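PDB 3HSI: phosphatidylserine synthase from Haemophilus influenzae, which is an alpha/beta enzyme of the phospholipase D superfamily, with a chain organised around two large mixed beta sheets. Local coordinates for residues C[30-33]-C[37-40]; C[172-177]-C[413-418]; C[144-149]-C[157-162]; C[51-56]-C[71-76]. All coordinates share one frame; numbering follows the deposited sequence.

Contact 1. Residues C[30-33]-C[37-40]; sequences EFLG and EFKT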
loop_
_atom_site.group_PDB
_atom_site.type_symbol
_atom_site.label_atom_id
_atom_site.label_comp_id
_atom_site.label_asym_id
_atom_site.label_seq_id
_atom_site.Cartn_x
_atom_site.Cartn_y
_atom_site.Cartn_z
ATOM N N GLU C 30 27.085 -5.332 25.503
ATOM C CA GLU C 30 26.284 -5.912 26.598
ATOM C C GLU C 30 24.840 -6.095 26.135
ATOM O O GLU C 30 24.248 -5.175 25.569
ATOM C CB GLU C 30 26.272 -5.009 27.832
ATOM C CG GLU C 30 27.647 -4.747 28.418
ATOM C CD GLU C 30 27.607 -3.821 29.629
ATOM O OE1 GLU C 30 26.518 -3.666 30.241
ATOM O OE2 GLU C 30 28.674 -3.256 29.975
ATOM N N PHE C 31 24.284 -7.273 26.382
ATOM C CA PHE C 31 22.843 -7.525 26.232
ATOM C C PHE C 31 22.243 -7.264 27.625
ATOM O O PHE C 31 22.586 -7.964 28.563
ATOM C CB PHE C 31 22.582 -8.988 25.845
ATOM C CG PHE C 31 23.107 -9.376 24.492
ATOM C CD1 PHE C 31 24.371 -9.934 24.353
ATOM C CD2 PHE C 31 22.326 -9.189 23.342
ATOM C CE1 PHE C 31 24.868 -10.292 23.104
ATOM C CE2 PHE C 31 22.814 -9.532 22.076
ATOM C CZ PHE C 31 24.093 -10.086 21.962
ATOM N N LEU C 32 21.399 -6.243 27.755
ATOM C CA LEU C 32 20.694 -5.915 29.012
ATOM C C LEU C 32 19.596 -6.940 29.271
ATOM O O LEU C 32 19.114 -7.573 28.337
ATOM C CB LEU C 32 20.078 -4.500 28.942
ATOM C CG LEU C 32 20.946 -3.328 28.469
ATOM C CD1 LEU C 32 20.176 -2.009 28.645
ATOM C CD2 LEU C 32 22.303 -3.264 29.185
ATOM N N GLY C 33 19.197 -7.097 30.527
ATOM C CA GLY C 33 18.311 -8.204 30.906
ATOM C C GLY C 33 16.813 -7.911 30.883
ATOM O O GLY C 33 16.008 -8.822 30.713
ATOM N N GLU C 37 16.398 -2.436 33.614
ATOM C CA GLU C 37 17.801 -2.174 33.227
ATOM C C GLU C 37 17.917 -1.160 32.080
ATOM O O GLU C 37 18.767 -0.265 32.092
ATOM C CB GLU C 37 18.518 -3.473 32.807
ATOM C CG GLU C 37 18.913 -4.355 33.954
ATOM C CD GLU C 37 19.750 -5.583 33.558
ATOM O OE1 GLU C 37 20.332 -5.659 32.435
ATOM O OE2 GLU C 37 19.824 -6.484 34.425
ATOM N N PHE C 38 17.056 -1.317 31.087
ATOM C CA PHE C 38 17.015 -0.423 29.948
ATOM C C PHE C 38 16.755 1.031 30.378
ATOM O O PHE C 38 17.481 1.943 29.982
ATOM C CB PHE C 38 15.911 -0.931 28.980
ATOM C CG PHE C 38 15.694 -0.062 27.758
ATOM C CD1 PHE C 38 16.771 0.284 26.911
ATOM C CD2 PHE C 38 14.419 0.353 27.423
ATOM C CE1 PHE C 38 16.553 1.081 25.742
ATOM C CE2 PHE C 38 14.184 1.150 26.289
ATOM C CZ PHE C 38 15.244 1.511 25.436
ATOM N N LYS C 39 15.708 1.241 31.180
ATOM C CA LYS C 39 15.465 2.529 31.790
ATOM C C LYS C 39 16.699 3.043 32.548
ATOM O O LYS C 39 17.096 4.188 32.412
ATOM C CB LYS C 39 14.290 2.459 32.753
ATOM C CG LYS C 39 13.988 3.835 33.348
ATOM C CD LYS C 39 12.823 3.836 34.295
ATOM C CE LYS C 39 12.683 5.184 34.920
ATOM N NZ LYS C 39 11.651 5.154 36.001
ATOM N N THR C 40 17.309 2.195 33.354
ATOM C CA THR C 40 18.483 2.634 34.103
ATOM C C THR C 40 19.640 3.058 33.186
ATOM O O THR C 40 20.264 4.089 33.416
ATOM C CB THR C 40 18.896 1.529 35.040
ATOM O OG1 THR C 40 17.720 1.130 35.758
ATOM C CG2 THR C 40 19.969 2.024 36.041
#
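E37 OE1 takes a hydrogen bond from the backbone N of G33, at 2.6 Å and with an N-H...O angle of 165°. The bond is short and nearly straight, yet the N-H arrives from well above the carboxylate plane, about 60° out of it. The same oxygen rests 3.5 Å from L32 CA, so the acid sits at the end of the G33 N-H, beside L32 CA. E37 gets there by stretching back from the helix: its chain is extended beyond CG (chi2 -174°), which carries the carboxylate the full length of the side chain to the preceding loop. At the main chain of this residue, E37 N is hydrogen-bonded to S34 OG, so E37 is tied to the loop through both its side chain and its backbone. The amino end of the helix may also help to stabilise the nearby negative charge.

Next to this polar link the contact becomes apolar. L32 CD1 packs 3.8 Å from F38 CA and sits at the edge of the F38 ring, near its plane. The ring itself stacks on Y175, and L32 is paired through its backbone with that same residue. Strand 29-31 and helix 35-48 are thus joined by a short loop, and a glutamate of the first helical turn reaches back to hold that loop, within the alpha/beta architecture of the phospholipase D superfamily.

Contact 2. Residues C[172-177]-C[413-418]; sequences YDRYQK and NQIRQH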
loop_
_atom_site.group_PDB
_atom_site.type_symbol
_atom_site.label_atom_id
_atom_site.label_comp_id
_atom_site.label_asym_id
_atom_site.label_seq_id
_atom_site.Cartn_x
_atom_site.Cartn_y
_atom_site.Cartn_z
ATOM N N TYR C 172 7.972 -6.180 27.017
ATOM C CA TYR C 172 9.292 -6.829 26.918
ATOM C C TYR C 172 9.923 -6.571 25.564
ATOM O O TYR C 172 9.279 -6.744 24.516
ATOM C CB TYR C 172 9.141 -8.332 27.161
ATOM C CG TYR C 172 10.385 -9.129 27.549
ATOM C CD1 TYR C 172 11.435 -8.554 28.283
ATOM C CD2 TYR C 172 10.475 -10.494 27.223
ATOM C CE1 TYR C 172 12.559 -9.310 28.664
ATOM C CE2 TYR C 172 11.577 -11.260 27.592
ATOM C CZ TYR C 172 12.615 -10.663 28.318
ATOM O OH TYR C 172 13.686 -11.429 28.688
ATOM N N ASP C 173 11.165 -6.100 25.577
ATOM C CA ASP C 173 11.910 -5.961 24.340
ATOM C C ASP C 173 13.334 -6.496 24.574
ATOM O O ASP C 173 13.637 -7.088 25.652
ATOM C CB ASP C 173 11.895 -4.473 23.874
ATOM C CG ASP C 173 11.875 -4.320 22.343
ATOM O OD1 ASP C 173 12.859 -4.715 21.706
ATOM O OD2 ASP C 173 10.892 -3.802 21.767
ATOM N N ARG C 174 14.204 -6.301 23.578
ATOM C CA ARG C 174 15.620 -6.610 23.729
ATOM C C ARG C 174 16.431 -5.343 23.703
ATOM O O ARG C 174 16.020 -4.376 23.098
ATOM C CB ARG C 174 16.094 -7.507 22.602
ATOM C CG ARG C 174 15.649 -8.919 22.741
ATOM C CD ARG C 174 16.029 -9.681 21.502
ATOM N NE ARG C 174 17.459 -9.960 21.433
ATOM C CZ ARG C 174 18.133 -10.138 20.298
ATOM N NH1 ARG C 174 17.519 -10.040 19.127
ATOM N NH2 ARG C 174 19.417 -10.448 20.334
ATOM N N TYR C 175 17.583 -5.338 24.381
ATOM C CA TYR C 175 18.351 -4.102 24.533
ATOM C C TYR C 175 19.821 -4.427 24.439
ATOM O O TYR C 175 20.322 -5.268 25.193
ATOM C CB TYR C 175 18.056 -3.430 25.905
ATOM C CG TYR C 175 16.632 -3.663 26.374
ATOM C CD1 TYR C 175 15.607 -2.788 26.028
ATOM C CD2 TYR C 175 16.305 -4.798 27.106
ATOM C CE1 TYR C 175 14.306 -3.006 26.451
ATOM C CE2 TYR C 175 14.996 -5.040 27.519
ATOM C CZ TYR C 175 14.005 -4.156 27.183
ATOM O OH TYR C 175 12.718 -4.434 27.583
ATOM N N GLN C 176 20.516 -3.766 23.517
ATOM C CA GLN C 176 21.947 -3.967 23.387
ATOM C C GLN C 176 22.697 -2.658 23.490
ATOM O O GLN C 176 22.385 -1.682 22.803
ATOM C CB GLN C 176 22.302 -4.668 22.089
ATOM C CG GLN C 176 21.802 -6.069 22.037
ATOM C CD GLN C 176 20.359 -6.125 21.608
ATOM O OE1 GLN C 176 19.880 -5.230 20.908
ATOM N NE2 GLN C 176 19.649 -7.166 22.029
ATOM N N LYS C 177 23.695 -2.661 24.357
ATOM C CA LYS C 177 24.574 -1.524 24.518
ATOM C C LYS C 177 25.927 -1.818 23.849
ATOM O O LYS C 177 26.588 -2.814 24.166
ATOM C CB LYS C 177 24.756 -1.191 26.014
ATOM C CG LYS C 177 25.101 0.264 26.234
ATOM C CD LYS C 177 26.158 0.459 27.262
ATOM C CE LYS C 177 25.780 -0.077 28.580
ATOM N NZ LYS C 177 26.706 0.512 29.584
ATOM N N ASN C 413 18.227 -17.482 27.184
ATOM C CA ASN C 413 17.668 -18.187 28.335
ATOM C C ASN C 413 16.805 -17.291 29.210
ATOM O O ASN C 413 15.828 -17.756 29.777
ATOM C CB ASN C 413 18.757 -18.864 29.181
ATOM C CG ASN C 413 19.242 -20.174 28.558
ATOM O OD1 ASN C 413 18.511 -20.807 27.786
ATOM N ND2 ASN C 413 20.480 -20.562 28.854
ATOM N N GLN C 414 17.187 -16.014 29.340
ATOM C CA GLN C 414 16.335 -15.038 30.000
ATOM C C GLN C 414 15.020 -14.906 29.230
ATOM O O GLN C 414 13.930 -14.953 29.820
ATOM C CB GLN C 414 17.008 -13.682 30.125
ATOM C CG GLN C 414 16.197 -12.702 30.970
ATOM C CD GLN C 414 15.759 -13.304 32.324
ATOM O OE1 GLN C 414 16.578 -13.587 33.191
ATOM N NE2 GLN C 414 14.460 -13.500 32.491
ATOM N N ILE C 415 15.134 -14.753 27.921
ATOM C CA ILE C 415 13.957 -14.646 27.071
ATOM C C ILE C 415 12.993 -15.820 27.266
ATOM O O ILE C 415 11.789 -15.600 27.439
ATOM C CB ILE C 415 14.325 -14.458 25.590
ATOM C CG1 ILE C 415 14.859 -13.052 25.374
ATOM C CG2 ILE C 415 13.086 -14.644 24.678
ATOM C CD1 ILE C 415 15.681 -12.899 24.103
ATOM N N ARG C 416 13.529 -17.047 27.321
ATOM C CA ARG C 416 12.712 -18.261 27.410
ATOM C C ARG C 416 12.038 -18.472 28.763
ATOM O O ARG C 416 11.173 -19.363 28.881
ATOM C CB ARG C 416 13.580 -19.475 27.093
ATOM C CG ARG C 416 13.971 -19.552 25.614
ATOM C CD ARG C 416 14.791 -20.799 25.357
ATOM N NE ARG C 416 15.287 -20.852 23.990
ATOM C CZ ARG C 416 16.578 -20.893 23.649
ATOM N NH1 ARG C 416 17.532 -20.863 24.584
ATOM N NH2 ARG C 416 16.914 -20.924 22.358
ATOM N N GLN C 417 12.430 -17.672 29.777
ATOM C CA GLN C 417 11.960 -17.893 31.156
ATOM C C GLN C 417 10.447 -17.916 31.277
ATOM O O GLN C 417 9.910 -18.788 31.952
ATOM C CB GLN C 417 12.516 -16.875 32.171
ATOM C CG GLN C 417 14.005 -17.019 32.498
ATOM C CD GLN C 417 14.314 -18.353 33.177
ATOM O OE1 GLN C 417 13.460 -18.946 33.845
ATOM N NE2 GLN C 417 15.529 -18.850 32.968
ATOM N N HIS C 418 9.772 -16.946 30.669
ATOM C CA HIS C 418 8.311 -16.869 30.758
ATOM C C HIS C 418 7.616 -17.526 29.583
ATOM O O HIS C 418 6.485 -17.156 29.272
ATOM C CB HIS C 418 7.854 -15.423 30.910
ATOM C CG HIS C 418 8.307 -14.781 32.179
ATOM N ND1 HIS C 418 7.910 -15.231 33.417
ATOM C CD2 HIS C 418 9.123 -13.724 32.410
ATOM C CE1 HIS C 418 8.449 -14.478 34.359
ATOM N NE2 HIS C 418 9.179 -13.544 33.774
HETATM O O HOH W 1 12.482 -12.828 31.119
#
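Two torsions set up the meeting of Y172 and R174 with I415. The first swings the Y172 ring out opposite its main-chain nitrogen (chi1 -161°), driving the phenol toward helix 405-415. The second is the extended chi2 of R174 (173°), which carries CD to the isoleucine; the bend at chi3 beyond it only turns the guanidinium aside, toward E411. Y172 OH comes to 3.6 Å from I415 CA, which lies at the ring edge near its plane, and stands equally close to Q414 CG. The phenol ring and the Q414 amide are almost perpendicular, their planes 82° apart, so the two flat groups do not stack. Beside them R174 CD touches I415 CD1 at 4.2 Å, the two side chains running at roughly a right angle.

No direct hydrogen bond crosses here, but water 1 supplies a polar link: it lies 3.1 Å from Y172 OH and donates to Q414 O at 2.9 Å. The same carbonyl accepts Q417 N, so it serves both that N-H and the water. A further approach of the water to Q414 NE2 is so short that its details are doubtful.

The charge of R174 is met by E411, one helical turn before I415, in a salt bridge from NH2. L365 packs against Y172, R174 and I415 alike, W356 meets the Y172 ring, and I375 and L377 of strand 374-378 touch R174. Strand 171-179 of one sheet is thereby joined to helix 405-415, which follows strand 391-398 of the other.

Contact 3. Residues C[144-149]-C[157-162]; sequences KGFVFD and ASINNV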
loop_
_atom_site.group_PDB
_atom_site.type_symbol
_atom_site.label_atom_id
_atom_site.label_comp_id
_atom_site.label_asym_id
_atom_site.label_seq_id
_atom_site.Cartn_x
_atom_site.Cartn_y
_atom_site.Cartn_z
ATOM N N LYS C 144 15.698 2.280 14.618
ATOM C CA LYS C 144 16.028 2.277 16.050
ATOM C C LYS C 144 17.434 2.740 16.322
ATOM O O LYS C 144 18.269 2.801 15.415
ATOM C CB LYS C 144 15.875 0.871 16.650
ATOM C CG LYS C 144 14.604 0.151 16.282
ATOM C CD LYS C 144 13.358 0.846 16.862
ATOM C CE LYS C 144 12.065 0.250 16.271
ATOM N NZ LYS C 144 10.866 0.926 16.866
ATOM N N GLY C 145 17.718 3.071 17.580
ATOM C CA GLY C 145 19.077 3.429 17.954
ATOM C C GLY C 145 19.064 4.711 18.748
ATOM O O GLY C 145 18.361 5.654 18.392
ATOM N N PHE C 146 19.823 4.715 19.845
ATOM C CA PHE C 146 20.111 5.884 20.624
ATOM C C PHE C 146 21.627 5.984 20.633
ATOM O O PHE C 146 22.319 5.010 20.884
ATOM C CB PHE C 146 19.675 5.714 22.085
ATOM C CG PHE C 146 18.232 5.372 22.281
ATOM C CD1 PHE C 146 17.296 5.535 21.268
ATOM C CD2 PHE C 146 17.804 4.912 23.515
ATOM C CE1 PHE C 146 15.952 5.224 21.469
ATOM C CE2 PHE C 146 16.467 4.612 23.740
ATOM C CZ PHE C 146 15.528 4.777 22.704
ATOM N N VAL C 147 22.154 7.169 20.367
ATOM C CA VAL C 147 23.573 7.355 20.419
ATOM C C VAL C 147 23.846 8.406 21.465
ATOM O O VAL C 147 23.296 9.499 21.399
ATOM C CB VAL C 147 24.138 7.786 19.048
ATOM C CG1 VAL C 147 25.658 8.112 19.140
ATOM C CG2 VAL C 147 23.827 6.725 17.968
ATOM N N PHE C 148 24.685 8.054 22.439
ATOM C CA PHE C 148 25.138 8.994 23.463
ATOM C C PHE C 148 26.623 9.048 23.303
ATOM O O PHE C 148 27.317 8.073 23.606
ATOM C CB PHE C 148 24.785 8.503 24.874
ATOM C CG PHE C 148 23.330 8.133 25.042
ATOM C CD1 PHE C 148 22.891 6.844 24.773
ATOM C CD2 PHE C 148 22.401 9.071 25.477
ATOM C CE1 PHE C 148 21.571 6.505 24.933
ATOM C CE2 PHE C 148 21.067 8.734 25.646
ATOM C CZ PHE C 148 20.642 7.465 25.365
ATOM N N ASP C 149 27.120 10.185 22.834
ATOM C CA ASP C 149 28.525 10.320 22.523
ATOM C C ASP C 149 28.940 9.176 21.615
ATOM O O ASP C 149 28.445 9.134 20.480
ATOM C CB ASP C 149 29.368 10.473 23.800
ATOM C CG ASP C 149 29.085 11.787 24.508
ATOM O OD1 ASP C 149 28.250 12.563 23.993
ATOM O OD2 ASP C 149 29.684 12.048 25.575
ATOM N N ALA C 157 12.342 -0.758 21.498
ATOM C CA ALA C 157 11.457 -0.081 22.480
ATOM C C ALA C 157 11.272 1.396 22.170
ATOM O O ALA C 157 12.226 2.069 21.761
ATOM C CB ALA C 157 12.027 -0.219 23.880
ATOM N N SER C 158 10.060 1.909 22.370
ATOM C CA SER C 158 9.839 3.372 22.383
ATOM C C SER C 158 9.929 3.872 23.818
ATOM O O SER C 158 10.270 3.091 24.713
ATOM C CB SER C 158 8.478 3.721 21.824
ATOM O OG SER C 158 8.434 3.463 20.447
ATOM N N ILE C 159 9.657 5.164 24.034
ATOM C CA ILE C 159 9.707 5.749 25.374
ATOM C C ILE C 159 8.275 5.945 25.849
ATOM O O ILE C 159 7.572 6.834 25.376
ATOM C CB ILE C 159 10.457 7.123 25.428
ATOM C CG1 ILE C 159 11.836 7.039 24.769
ATOM C CG2 ILE C 159 10.568 7.655 26.873
ATOM C CD1 ILE C 159 12.883 6.353 25.621
ATOM N N ASN C 160 7.850 5.078 26.763
ATOM C CA ASN C 160 6.601 5.259 27.531
ATOM C C ASN C 160 6.696 4.394 28.797
ATOM O O ASN C 160 7.698 3.703 28.980
ATOM C CB ASN C 160 5.355 4.908 26.687
ATOM C CG ASN C 160 5.254 3.445 26.392
ATOM O OD1 ASN C 160 6.029 2.648 26.912
ATOM N ND2 ASN C 160 4.288 3.067 25.551
ATOM N N ASN C 161 5.662 4.412 29.634
ATOM C CA ASN C 161 5.644 3.632 30.886
ATOM C C ASN C 161 5.943 2.138 30.745
ATOM O O ASN C 161 6.777 1.581 31.479
ATOM C CB ASN C 161 4.297 3.810 31.624
ATOM C CG ASN C 161 4.097 5.222 32.168
ATOM O OD1 ASN C 161 5.050 5.969 32.388
ATOM N ND2 ASN C 161 2.840 5.598 32.367
ATOM N N VAL C 162 5.238 1.467 29.840
ATOM C CA VAL C 162 5.427 0.022 29.749
ATOM C C VAL C 162 6.820 -0.406 29.263
ATOM O O VAL C 162 7.434 -1.279 29.868
ATOM C CB VAL C 162 4.215 -0.755 29.098
ATOM C CG1 VAL C 162 3.011 -0.670 30.042
ATOM C CG2 VAL C 162 3.868 -0.239 27.692
HETATM O O HOH W 2 11.057 2.802 18.818
#
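F146 and I159 meet within the phospholipase D active-site motif, where the HxKxxxxD signature of the family contributes K144 and D149 and a loop follows the hairpin of strands 146-148 and 151-155. The first shell is thin: F146 CZ approaches I159 CD1 at 4.2 Å, obliquely to the ring, and A157 O lies 4.4 Å from F146 CZ. I159 turns its methyl inward through two bends of similar size (chi1 -51°, chi2 -77°), bringing CD1 toward the phenylalanine although its CB does not point at that residue.

A second link is carried by water. K144 NZ donates to water 2 at 2.7 Å, and the water passes a weak bond of 3.3 Å on to A157 O. NZ also makes a weak hydrogen bond to G156 O, so the lysine is linked, weakly, to the start of the loop both directly and through water.

Outside this shell, F38 of helix 35-48 packs on both F146 and A157. F146 is fixed from its backbone by L153 of the hairpin, and its ring touches V55 of the neighbouring strand 52-56. At the loop, A157 N is bonded to S155 OG and the backbone of I159 to Y59. The lysine is held at its main chain as well as at its tip: K144 N, on the approach to the strand, donates a hydrogen bond to the side-chain oxygen OD1 of N393, a residue of the other sheet.

Contact 4. Residues C[51-56]-C[71-76]; sequences KRIYVT and DEIYRV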
loop_
_atom_site.group_PDB
_atom_site.type_symbol
_atom_site.label_atom_id
_atom_site.label_comp_id
_atom_site.label_asym_id
_atom_site.label_seq_id
_atom_site.Cartn_x
_atom_site.Cartn_y
_atom_site.Cartn_z
ATOM N N LYS C 51 28.909 15.288 24.390
ATOM C CA LYS C 51 28.924 15.824 23.030
ATOM C C LYS C 51 27.580 15.753 22.320
ATOM O O LYS C 51 27.130 16.728 21.737
ATOM C CB LYS C 51 30.006 15.101 22.211
ATOM C CG LYS C 51 31.432 15.412 22.748
ATOM C CD LYS C 51 32.383 14.233 22.576
ATOM C CE LYS C 51 33.839 14.690 22.752
ATOM N NZ LYS C 51 34.808 13.808 22.004
ATOM N N ARG C 52 26.923 14.605 22.366
ATOM C CA ARG C 52 25.694 14.436 21.577
ATOM C C ARG C 52 24.768 13.368 22.132
ATOM O O ARG C 52 25.224 12.430 22.829
ATOM C CB ARG C 52 26.036 14.069 20.133
ATOM C CG ARG C 52 26.640 12.649 20.011
ATOM C CD ARG C 52 27.364 12.465 18.700
ATOM N NE ARG C 52 28.086 11.199 18.725
ATOM C CZ ARG C 52 28.831 10.724 17.732
ATOM N NH1 ARG C 52 28.973 11.404 16.591
ATOM N NH2 ARG C 52 29.431 9.557 17.890
ATOM N N ILE C 53 23.485 13.523 21.790
ATOM C CA ILE C 53 22.448 12.567 22.087
ATOM C C ILE C 53 21.501 12.534 20.902
ATOM O O ILE C 53 20.785 13.513 20.647
ATOM C CB ILE C 53 21.660 12.919 23.377
ATOM C CG1 ILE C 53 22.572 12.817 24.625
ATOM C CG2 ILE C 53 20.426 11.998 23.518
ATOM C CD1 ILE C 53 21.981 13.423 25.913
ATOM N N TYR C 54 21.544 11.428 20.171
ATOM C CA TYR C 54 20.631 11.145 19.068
ATOM C C TYR C 54 19.751 9.966 19.434
ATOM O O TYR C 54 20.235 8.954 19.979
ATOM C CB TYR C 54 21.396 10.829 17.765
ATOM C CG TYR C 54 22.023 12.054 17.075
ATOM C CD1 TYR C 54 21.580 12.469 15.799
ATOM C CD2 TYR C 54 23.025 12.796 17.697
ATOM C CE1 TYR C 54 22.137 13.583 15.163
ATOM C CE2 TYR C 54 23.592 13.919 17.073
ATOM C CZ TYR C 54 23.143 14.303 15.806
ATOM O OH TYR C 54 23.708 15.393 15.190
ATOM N N VAL C 55 18.476 10.104 19.117
ATOM C CA VAL C 55 17.450 9.120 19.387
ATOM C C VAL C 55 16.552 9.081 18.152
ATOM O O VAL C 55 16.142 10.143 17.671
ATOM C CB VAL C 55 16.602 9.548 20.606
ATOM C CG1 VAL C 55 15.333 8.720 20.714
ATOM C CG2 VAL C 55 17.407 9.440 21.907
ATOM N N THR C 56 16.333 7.883 17.600
ATOM C CA THR C 56 15.271 7.621 16.622
ATOM C C THR C 56 14.405 6.588 17.321
ATOM O O THR C 56 14.914 5.590 17.779
ATOM C CB THR C 56 15.758 6.988 15.245
ATOM O OG1 THR C 56 16.538 5.799 15.511
ATOM C CG2 THR C 56 16.579 7.937 14.440
ATOM N N ASP C 71 13.100 15.108 31.264
ATOM C CA ASP C 71 13.714 15.850 32.378
ATOM C C ASP C 71 15.219 15.650 32.498
ATOM O O ASP C 71 15.941 16.612 32.776
ATOM C CB ASP C 71 13.082 15.466 33.703
ATOM C CG ASP C 71 11.730 16.078 33.886
ATOM O OD1 ASP C 71 11.439 17.089 33.204
ATOM O OD2 ASP C 71 10.947 15.547 34.695
ATOM N N GLU C 72 15.676 14.403 32.328
ATOM C CA GLU C 72 17.107 14.102 32.303
ATOM C C GLU C 72 17.830 14.835 31.175
ATOM O O GLU C 72 18.924 15.368 31.394
ATOM C CB GLU C 72 17.399 12.598 32.232
ATOM C CG GLU C 72 16.953 11.789 33.457
ATOM C CD GLU C 72 17.706 12.112 34.723
ATOM O OE1 GLU C 72 18.824 12.683 34.684
ATOM O OE2 GLU C 72 17.151 11.801 35.795
ATOM N N ILE C 73 17.204 14.878 29.992
ATOM C CA ILE C 73 17.761 15.565 28.821
ATOM C C ILE C 73 17.960 17.047 29.105
ATOM O O ILE C 73 19.031 17.588 28.865
ATOM C CB ILE C 73 16.826 15.465 27.575
ATOM C CG1 ILE C 73 16.637 14.011 27.150
ATOM C CG2 ILE C 73 17.372 16.335 26.389
ATOM C CD1 ILE C 73 17.798 13.421 26.415
ATOM N N TYR C 74 16.907 17.699 29.606
ATOM C CA TYR C 74 16.915 19.141 29.822
ATOM C C TYR C 74 17.945 19.474 30.884
ATOM O O TYR C 74 18.611 20.490 30.805
ATOM C CB TYR C 74 15.524 19.648 30.227
ATOM C CG TYR C 74 14.659 20.008 29.041
ATOM C CD1 TYR C 74 14.722 21.289 28.476
ATOM C CD2 TYR C 74 13.774 19.094 28.500
ATOM C CE1 TYR C 74 13.943 21.639 27.383
ATOM C CE2 TYR C 74 12.991 19.431 27.392
ATOM C CZ TYR C 74 13.079 20.711 26.848
ATOM O OH TYR C 74 12.320 21.054 25.770
ATOM N N ARG C 75 18.085 18.595 31.870
ATOM C CA ARG C 75 19.069 18.814 32.906
ATOM C C ARG C 75 20.494 18.817 32.325
ATOM O O ARG C 75 21.266 19.730 32.629
ATOM C CB ARG C 75 18.885 17.797 34.036
ATOM C CG ARG C 75 19.924 17.848 35.139
ATOM C CD ARG C 75 19.676 16.674 36.097
ATOM N NE ARG C 75 20.799 16.307 36.978
ATOM C CZ ARG C 75 21.917 15.680 36.595
ATOM N NH1 ARG C 75 22.140 15.375 35.310
ATOM N NH2 ARG C 75 22.840 15.383 37.509
ATOM N N VAL C 76 20.837 17.837 31.476
ATOM C CA VAL C 76 22.201 17.788 30.938
ATOM C C VAL C 76 22.435 18.915 29.952
ATOM O O VAL C 76 23.540 19.474 29.890
ATOM C CB VAL C 76 22.622 16.425 30.309
ATOM C CG1 VAL C 76 22.822 15.432 31.390
ATOM C CG2 VAL C 76 21.632 15.935 29.244
#
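The beta-alpha-beta unit of strand 52-56, helix 64-79 and strand 84-90 is closed on its inner face by I53, I73 and V76. I53 is the one strand residue of the pair of segments to touch the helix, and it does so with both of its arms. Its CG2 methyl meets I73 CD1 at 4.2 Å, the two side chains sliding past one another in opposite directions. Its longer arm, extended at chi2 (168°), carries CD1 to V76 CG2, also at 4.2 Å, and here the chains lie crosswise at about a right angle. On the helix side, I73 bends at chi2 (-77°), which swings its terminal methyl out toward the strand from a residue that does not itself face it.

Every touching group is a methyl, no polar atom is involved, and the contact is entirely buried. Neighbouring elements complete the hydrophobic layer: I46 of helix 35-48 packs on I73 and V76, L83 on I53 and V76, while V85 of strand 84-90 reaches I73. Such aliphatic packing of the connecting helix on its parallel strands is usual in the beta-alpha-beta units of alpha/beta folds.

In the fold
Four contacts illustrate how chemistry follows position in one fold. All reach the same mixed sheet, yet contact 4 is purely aliphatic and buried between helix and strand, whereas contact 1, partly buried, relies on a charged side chain bonded to a loop N-H. Contacts 2 and 3 are buried too, but each adds a bridging water to its apolar touch; contact 2 spans distant parts of the chain, while contact 3 stays local to the family's active-site motif. Adjacent strands tie contact 1 to contact 2 and contact 3 to contact 4, and F38 of contact 1 packs against contact 3. The centres of contacts 2 and 4 lie about 26 Å apart.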